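Local coordinates for protein Cbm77-rfpl (Ruminococcus flavefaciens, PDB 5FU5) that probably binds plant cell-wall polysaccharide as a family 77 carbohydrate-binding module of the bacterium's cellulosome, at residues Ala71-Thr83 with Leu93-Cys106. Numbering follows the deposited sequence.
Sequences AAATAKVDGNKVT and LAQGAHTITKADAC
With CG beside the backbone N in both D78 and H98 (chi1 -57° in each), carboxylate and imidazole meet nearly coplanar, their planes 24° apart. H98 ND1 donates to the syn lone pair of D78 OD2 at 2.6 Å, while D78 OD1 accepts T99 N at 2.9 Å, the carboxylate gripping ring and backbone together. H98 NE2 reaches A94 O at 2.7 Å, fixing the ring's rotation, and L93 CD1 lies over one ring face. A phenylalanine in place of H98 would probably leave D78 OD2 and A94 O without their donors. Through D78, the type I' turn of the beta-hairpin of strands 74-77 and 80-83 is tied to strand 96-101, which runs antiparallel to strand 74-77 in the beta-sheet fold of this carbohydrate-binding module. K76 and T101 form a hydrogen-bonded pair; V77 and I100, the adjacent non-hydrogen-bonded pair, share one sheet face, where V77 CG1 also meets L93 CD2 at 4.0 Å. Toward the other end, T74 turns OG1 between its backbone N and carbonyl carbon (chi1 58°), where it accepts D104 N at 2.9 Å. Extended K81 passes A103 CB to a salt bridge whose hydrogen bond, NZ to D104 OD2 at 3.3 Å, is weak.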
ATOM      1  N   ALA A  71      11.859  -7.938  -0.346  1.00 22.71           N
ATOM      2  CA  ALA A  71      12.680  -6.925   0.315  1.00 25.19           C
ATOM      3  C   ALA A  71      12.858  -5.653  -0.549  1.00 22.69           C
ATOM      4  O   ALA A  71      12.818  -4.540  -0.025  1.00 22.65           O
ATOM      5  CB  ALA A  71      14.046  -7.507   0.669  1.00 27.58           C
ATOM      6  N   ALA A  72      13.089  -5.858  -1.845  1.00 22.07           N
ATOM      7  CA  ALA A  72      13.262  -4.761  -2.830  1.00 20.79           C
ATOM      8  C   ALA A  72      12.096  -4.584  -3.797  1.00 20.48           C
ATOM      9  O   ALA A  72      12.255  -4.222  -4.956  1.00 26.24           O
ATOM     10  CB  ALA A  72      14.549  -4.936  -3.618  1.00 25.93           C
ATOM     11  N   ALA A  73      10.893  -4.769  -3.283  1.00 20.94           N
ATOM     12  CA  ALA A  73       9.658  -4.494  -4.009  1.00 20.39           C
ATOM     13  C   ALA A  73       9.629  -3.060  -4.550  1.00 19.59           C
ATOM     14  O   ALA A  73      10.295  -2.145  -4.024  1.00 21.04           O
ATOM     15  CB  ALA A  73       8.482  -4.698  -3.082  1.00 20.40           C
ATOM     16  N   THR A  74       8.822  -2.873  -5.582  1.00 19.57           N
ATOM     17  CA  THR A  74       8.675  -1.583  -6.217  1.00 20.40           C
ATOM     18  C   THR A  74       7.208  -1.300  -6.476  1.00 19.15           C
ATOM     19  O   THR A  74       6.354  -2.184  -6.483  1.00 20.23           O
ATOM     20  CB  THR A  74       9.389  -1.543  -7.586  1.00 23.79           C
ATOM     21  OG1 THR A  74       8.851  -2.568  -8.404  1.00 24.01           O
ATOM     22  CG2 THR A  74      10.907  -1.733  -7.408  1.00 23.85           C
ATOM     23  N   ALA A  75       6.913  -0.047  -6.681  1.00 16.08           N
ATOM     24  CA  ALA A  75       5.588   0.396  -7.149  1.00 16.23           C
ATOM     25  C   ALA A  75       5.700   1.777  -7.787  1.00 17.44           C
ATOM     26  O   ALA A  75       6.709   2.465  -7.610  1.00 20.68           O
ATOM     27  CB  ALA A  75       4.579   0.477  -6.001  1.00 18.74           C
ATOM     28  N   LYS A  76       4.671   2.168  -8.510  1.00 16.71           N
ATOM     29  CA  LYS A  76       4.548   3.547  -8.975  1.00 16.32           C
ATOM     30  C   LYS A  76       3.513   4.233  -8.115  1.00 15.99           C
ATOM     31  O   LYS A  76       2.402   3.690  -7.937  1.00 17.01           O
ATOM     32  CB  LYS A  76       4.185   3.611 -10.466  1.00 18.36           C
ATOM     33  CG  LYS A  76       5.339   3.200 -11.348  1.00 21.17           C
ATOM     34  CD  LYS A  76       4.973   3.352 -12.804  1.00 22.76           C
ATOM     35  CE  LYS A  76       6.139   2.936 -13.675  1.00 27.37           C
ATOM     36  NZ  LYS A  76       5.920   3.325 -15.104  1.00 32.21           N
ATOM     37  N   VAL A  77       3.836   5.431  -7.649  1.00 16.57           N
ATOM     38  CA  VAL A  77       2.896   6.252  -6.936  1.00 16.83           C
ATOM     39  C   VAL A  77       2.759   7.546  -7.749  1.00 18.10           C
ATOM     40  O   VAL A  77       3.754   8.225  -8.009  1.00 19.38           O
ATOM     41  CB  VAL A  77       3.319   6.500  -5.478  1.00 19.44           C
ATOM     42  CG1 VAL A  77       2.310   7.418  -4.791  1.00 23.72           C
ATOM     43  CG2 VAL A  77       3.404   5.172  -4.742  1.00 21.80           C
ATOM     44  N   ASP A  78       1.550   7.820  -8.244  1.00 17.59           N
ATOM     45  CA  ASP A  78       1.287   8.901  -9.156  1.00 19.53           C
ATOM     46  C   ASP A  78       2.252   8.865 -10.378  1.00 18.66           C
ATOM     47  O   ASP A  78       2.746   9.917 -10.832  1.00 22.13           O
ATOM     48  CB  ASP A  78       1.320  10.241  -8.402  1.00 20.35           C
ATOM     49  CG  ASP A  78       0.337  10.284  -7.241  1.00 20.20           C
ATOM     50  OD1 ASP A  78      -0.695   9.607  -7.316  1.00 21.92           O
ATOM     51  OD2 ASP A  78       0.586  11.027  -6.299  1.00 26.67           O
ATOM     52  N   GLY A  79       2.504   7.651 -10.867  1.00 19.39           N
ATOM     53  CA  GLY A  79       3.353   7.417 -12.020  1.00 20.68           C
ATOM     54  C   GLY A  79       4.848   7.423 -11.778  1.00 19.55           C
ATOM     55  O   GLY A  79       5.603   7.171 -12.712  1.00 23.24           O
ATOM     56  N   ASN A  80       5.279   7.666 -10.531  1.00 18.70           N
ATOM     57  CA  ASN A  80       6.700   7.683 -10.155  1.00 19.02           C
ATOM     58  C   ASN A  80       7.102   6.388  -9.460  1.00 17.16           C
ATOM     59  O   ASN A  80       6.504   6.018  -8.426  1.00 18.52           O
ATOM     60  CB  ASN A  80       7.024   8.902  -9.263  1.00 21.58           C
ATOM     61  CG  ASN A  80       6.698  10.225  -9.923  1.00 22.90           C
ATOM     62  OD1 ASN A  80       6.026  11.098  -9.349  1.00 28.90           O
ATOM     63  ND2 ASN A  80       7.147  10.383 -11.124  1.00 23.17           N
ATOM     64  N   LYS A  81       8.142   5.720  -9.989  1.00 17.96           N
ATOM     65  CA  LYS A  81       8.684   4.500  -9.382  1.00 18.06           C
ATOM     66  C   LYS A  81       9.342   4.805  -8.032  1.00 17.60           C
ATOM     67  O   LYS A  81      10.139   5.753  -7.864  1.00 21.02           O
ATOM     68  CB  LYS A  81       9.727   3.824 -10.284  1.00 20.78           C
ATOM     69  CG  LYS A  81      10.205   2.462  -9.782  1.00 23.84           C
ATOM     70  CD  LYS A  81      11.107   1.762 -10.782  1.00 28.23           C
ATOM     71  CE  LYS A  81      11.665   0.441 -10.308  1.00 29.38           C
ATOM     72  NZ  LYS A  81      12.565  -0.186 -11.330  1.00 33.38           N
ATOM     73  N   VAL A  82       9.009   3.952  -7.070  1.00 19.07           N
ATOM     74  CA  VAL A  82       9.592   3.975  -5.711  0.50 19.18           C
ATOM     75  C   VAL A  82       9.980   2.535  -5.360  1.00 19.32           C
ATOM     76  O   VAL A  82       9.318   1.611  -5.779  1.00 20.95           O
ATOM     77  CB  VAL A  82       8.627   4.507  -4.621  0.50 20.10           C
ATOM     78  CG1 VAL A  82       9.377   4.750  -3.322  0.50 17.87           C
ATOM     79  CG2 VAL A  82       7.856   5.742  -5.062  0.50 21.51           C
ATOM     80  N   THR A  83      11.072   2.375  -4.610  1.00 21.07           N
ATOM     81  CA  THR A  83      11.642   1.073  -4.218  1.00 20.84           C
ATOM     82  C   THR A  83      11.615   0.932  -2.697  1.00 20.38           C
ATOM     83  O   THR A  83      11.900   1.892  -1.955  1.00 23.66           O
ATOM     84  CB  THR A  83      13.097   0.870  -4.765  1.00 24.13           C
ATOM     85  OG1 THR A  83      13.101   1.024  -6.189  1.00 26.85           O
ATOM     86  CG2 THR A  83      13.648  -0.515  -4.472  1.00 24.66           C
ATOM     87  N   LEU A  93       3.336  12.359   0.792  1.00 15.40           N
ATOM     88  CA  LEU A  93       2.328  12.826  -0.131  1.00 15.78           C
ATOM     89  C   LEU A  93       1.619  14.095   0.317  1.00 16.68           C
ATOM     90  O   LEU A  93       1.506  14.366   1.531  1.00 17.80           O
ATOM     91  CB  LEU A  93       1.279  11.726  -0.410  1.00 15.26           C
ATOM     92  CG  LEU A  93       1.771  10.433  -1.027  1.00 16.61           C
ATOM     93  CD1 LEU A  93       0.632   9.429  -1.090  1.00 16.69           C
ATOM     94  CD2 LEU A  93       2.377  10.630  -2.407  1.00 18.67           C
ATOM     95  N   ALA A  94       1.225  14.899  -0.663  1.00 16.48           N
ATOM     96  CA  ALA A  94       0.389  16.065  -0.410  1.00 17.90           C
ATOM     97  C   ALA A  94      -1.091  15.666  -0.366  1.00 16.99           C
ATOM     98  O   ALA A  94      -1.479  14.572  -0.777  1.00 18.16           O
ATOM     99  CB  ALA A  94       0.613  17.105  -1.507  1.00 20.76           C
ATOM    100  N   GLN A  95      -1.909  16.579   0.134  1.00 19.03           N
ATOM    101  CA  GLN A  95      -3.371  16.402   0.081  1.00 18.77           C
ATOM    102  C   GLN A  95      -3.775  16.178  -1.374  1.00 18.30           C
ATOM    103  O   GLN A  95      -3.186  16.770  -2.295  1.00 21.48           O
ATOM    104  CB  GLN A  95      -4.071  17.652   0.608  1.00 21.62           C
ATOM    105  CG  GLN A  95      -5.589  17.585   0.727  1.00 23.38           C
ATOM    106  CD  GLN A  95      -6.373  17.715  -0.576  1.00 30.12           C
ATOM    107  OE1 GLN A  95      -5.960  18.423  -1.500  1.00 35.46           O
ATOM    108  NE2 GLN A  95      -7.577  17.081  -0.622  1.00 36.47           N
ATOM    109  N   GLY A  96      -4.796  15.345  -1.583  1.00 19.61           N
ATOM    110  CA  GLY A  96      -5.393  15.177  -2.893  1.00 19.29           C
ATOM    111  C   GLY A  96      -5.356  13.767  -3.386  1.00 18.67           C
ATOM    112  O   GLY A  96      -5.002  12.829  -2.641  1.00 19.16           O
ATOM    113  N   ALA A  97      -5.770  13.602  -4.642  1.00 20.60           N
ATOM    114  CA  ALA A  97      -5.939  12.277  -5.241  1.00 21.15           C
ATOM    115  C   ALA A  97      -4.591  11.655  -5.546  1.00 18.67           C
ATOM    116  O   ALA A  97      -3.680  12.341  -6.021  1.00 21.85           O
ATOM    117  CB  ALA A  97      -6.773  12.346  -6.510  1.00 21.61           C
ATOM    118  N   HIS A  98      -4.463  10.365  -5.229  1.00 17.74           N
ATOM    119  CA  HIS A  98      -3.260   9.565  -5.546  1.00 17.77           C
ATOM    120  C   HIS A  98      -3.622   8.200  -6.089  1.00 16.56           C
ATOM    121  O   HIS A  98      -4.705   7.675  -5.819  1.00 17.85           O
ATOM    122  CB  HIS A  98      -2.381   9.395  -4.297  1.00 18.97           C
ATOM    123  CG  HIS A  98      -1.979  10.705  -3.710  1.00 17.95           C
ATOM    124  ND1 HIS A  98      -1.043  11.521  -4.313  1.00 20.10           N
ATOM    125  CD2 HIS A  98      -2.415  11.378  -2.629  1.00 18.66           C
ATOM    126  CE1 HIS A  98      -0.906  12.630  -3.607  1.00 22.92           C
ATOM    127  NE2 HIS A  98      -1.756  12.577  -2.593  1.00 19.87           N
ATOM    128  N   THR A  99      -2.690   7.601  -6.803  1.00 16.98           N
ATOM    129  CA  THR A  99      -2.870   6.308  -7.429  0.50 16.87           C
ATOM    130  C   THR A  99      -1.593   5.486  -7.346  1.00 17.92           C
ATOM    131  O   THR A  99      -0.509   5.986  -7.683  1.00 21.89           O
ATOM    132  CB  THR A  99      -3.301   6.442  -8.912  0.50 18.56           C
ATOM    133  OG1 THR A  99      -4.292   7.462  -9.056  0.50 21.76           O
ATOM    134  CG2 THR A  99      -3.858   5.124  -9.468  0.50 15.69           C
ATOM    135  N   ILE A 100      -1.737   4.228  -6.925  1.00 15.39           N
ATOM    136  CA  ILE A 100      -0.643   3.275  -6.849  1.00 16.36           C
ATOM    137  C   ILE A 100      -0.855   2.269  -7.975  1.00 16.17           C
ATOM    138  O   ILE A 100      -1.945   1.671  -8.104  1.00 17.38           O
ATOM    139  CB  ILE A 100      -0.626   2.548  -5.498  1.00 17.71           C
ATOM    140  CG1 ILE A 100      -0.669   3.550  -4.313  1.00 18.35           C
ATOM    141  CG2 ILE A 100       0.544   1.561  -5.427  1.00 20.24           C
ATOM    142  CD1 ILE A 100      -1.149   2.902  -2.997  1.00 19.00           C
ATOM    143  N   THR A 101       0.179   2.046  -8.782  1.00 15.86           N
ATOM    144  CA  THR A 101       0.136   1.087  -9.878  1.00 16.72           C
ATOM    145  C   THR A 101       1.467   0.271  -9.888  1.00 15.95           C
ATOM    146  O   THR A 101       2.382   0.504  -9.061  1.00 16.14           O
ATOM    147  CB  THR A 101      -0.071   1.836 -11.213  1.00 17.90           C
ATOM    148  OG1 THR A 101       0.983   2.798 -11.358  1.00 18.95           O
ATOM    149  CG2 THR A 101      -1.414   2.519 -11.251  1.00 18.05           C
ATOM    150  N   LYS A 102       1.562  -0.669 -10.826  1.00 16.31           N
ATOM    151  CA  LYS A 102       2.677  -1.591 -10.890  1.00 17.61           C
ATOM    152  C   LYS A 102       3.947  -0.885 -11.397  1.00 17.08           C
ATOM    153  O   LYS A 102       3.881  -0.088 -12.355  1.00 19.00           O
ATOM    154  CB  LYS A 102       2.352  -2.747 -11.812  1.00 18.08           C
ATOM    155  CG  LYS A 102       3.461  -3.777 -11.953  1.00 19.10           C
ATOM    156  CD  LYS A 102       3.127  -4.849 -12.957  1.00 20.99           C
ATOM    157  CE  LYS A 102       4.218  -5.885 -13.089  1.00 23.01           C
ATOM    158  NZ  LYS A 102       4.104  -6.724 -14.302  1.00 27.91           N
ATOM    159  N   ALA A 103       5.079  -1.199 -10.764  1.00 17.51           N
ATOM    160  CA  ALA A 103       6.408  -0.983 -11.333  1.00 18.30           C
ATOM    161  C   ALA A 103       6.907  -2.370 -11.776  1.00 18.53           C
ATOM    162  O   ALA A 103       6.613  -2.783 -12.901  1.00 23.08           O
ATOM    163  CB  ALA A 103       7.339  -0.268 -10.357  1.00 18.99           C
ATOM    164  N   ASP A 104       7.580  -3.127 -10.903  1.00 19.61           N
ATOM    165  CA  ASP A 104       8.036  -4.475 -11.238  1.00 24.23           C
ATOM    166  C   ASP A 104       7.204  -5.479 -10.449  1.00 23.99           C
ATOM    167  O   ASP A 104       6.360  -5.102  -9.653  1.00 22.78           O
ATOM    168  CB  ASP A 104       9.538  -4.633 -11.009  1.00 26.37           C
ATOM    169  CG  ASP A 104      10.356  -3.672 -11.850  1.00 31.35           C
ATOM    170  OD1 ASP A 104       9.953  -3.274 -12.979  1.00 35.03           O
ATOM    171  OD2 ASP A 104      11.422  -3.280 -11.357  1.00 42.01           O
ATOM    172  N   ALA A 105       7.425  -6.753 -10.709  1.00 24.23           N
ATOM    173  CA  ALA A 105       6.649  -7.788 -10.096  1.00 24.71           C
ATOM    174  C   ALA A 105       6.957  -7.826  -8.601  1.00 22.82           C
ATOM    175  O   ALA A 105       8.126  -7.761  -8.156  1.00 26.59           O
ATOM    176  CB  ALA A 105       6.936  -9.123 -10.740  1.00 26.08           C
ATOM    177  N   CYS A 106       5.862  -7.876  -7.844  1.00 20.44           N
ATOM    178  CA  CYS A 106       5.893  -8.051  -6.374  1.00 20.06           C
ATOM    179  C   CYS A 106       4.449  -8.109  -5.852  1.00 19.13           C
ATOM    180  O   CYS A 106       3.481  -8.072  -6.629  1.00 19.67           O
ATOM    181  CB  CYS A 106       6.661  -6.937  -5.658  1.00 19.72           C
ATOM    182  SG  CYS A 106       6.037  -5.290  -6.027  1.00 20.52           S
TER
HETATM  183  O   HOH W   1       4.866  -3.038  -8.595  1.00 18.33           O
HETATM  184  O   HOH W   2       9.393  -5.221  -7.667  1.00 26.58           O
HETATM  185  O   HOH W   3       0.729   5.375 -10.257  1.00 19.38           O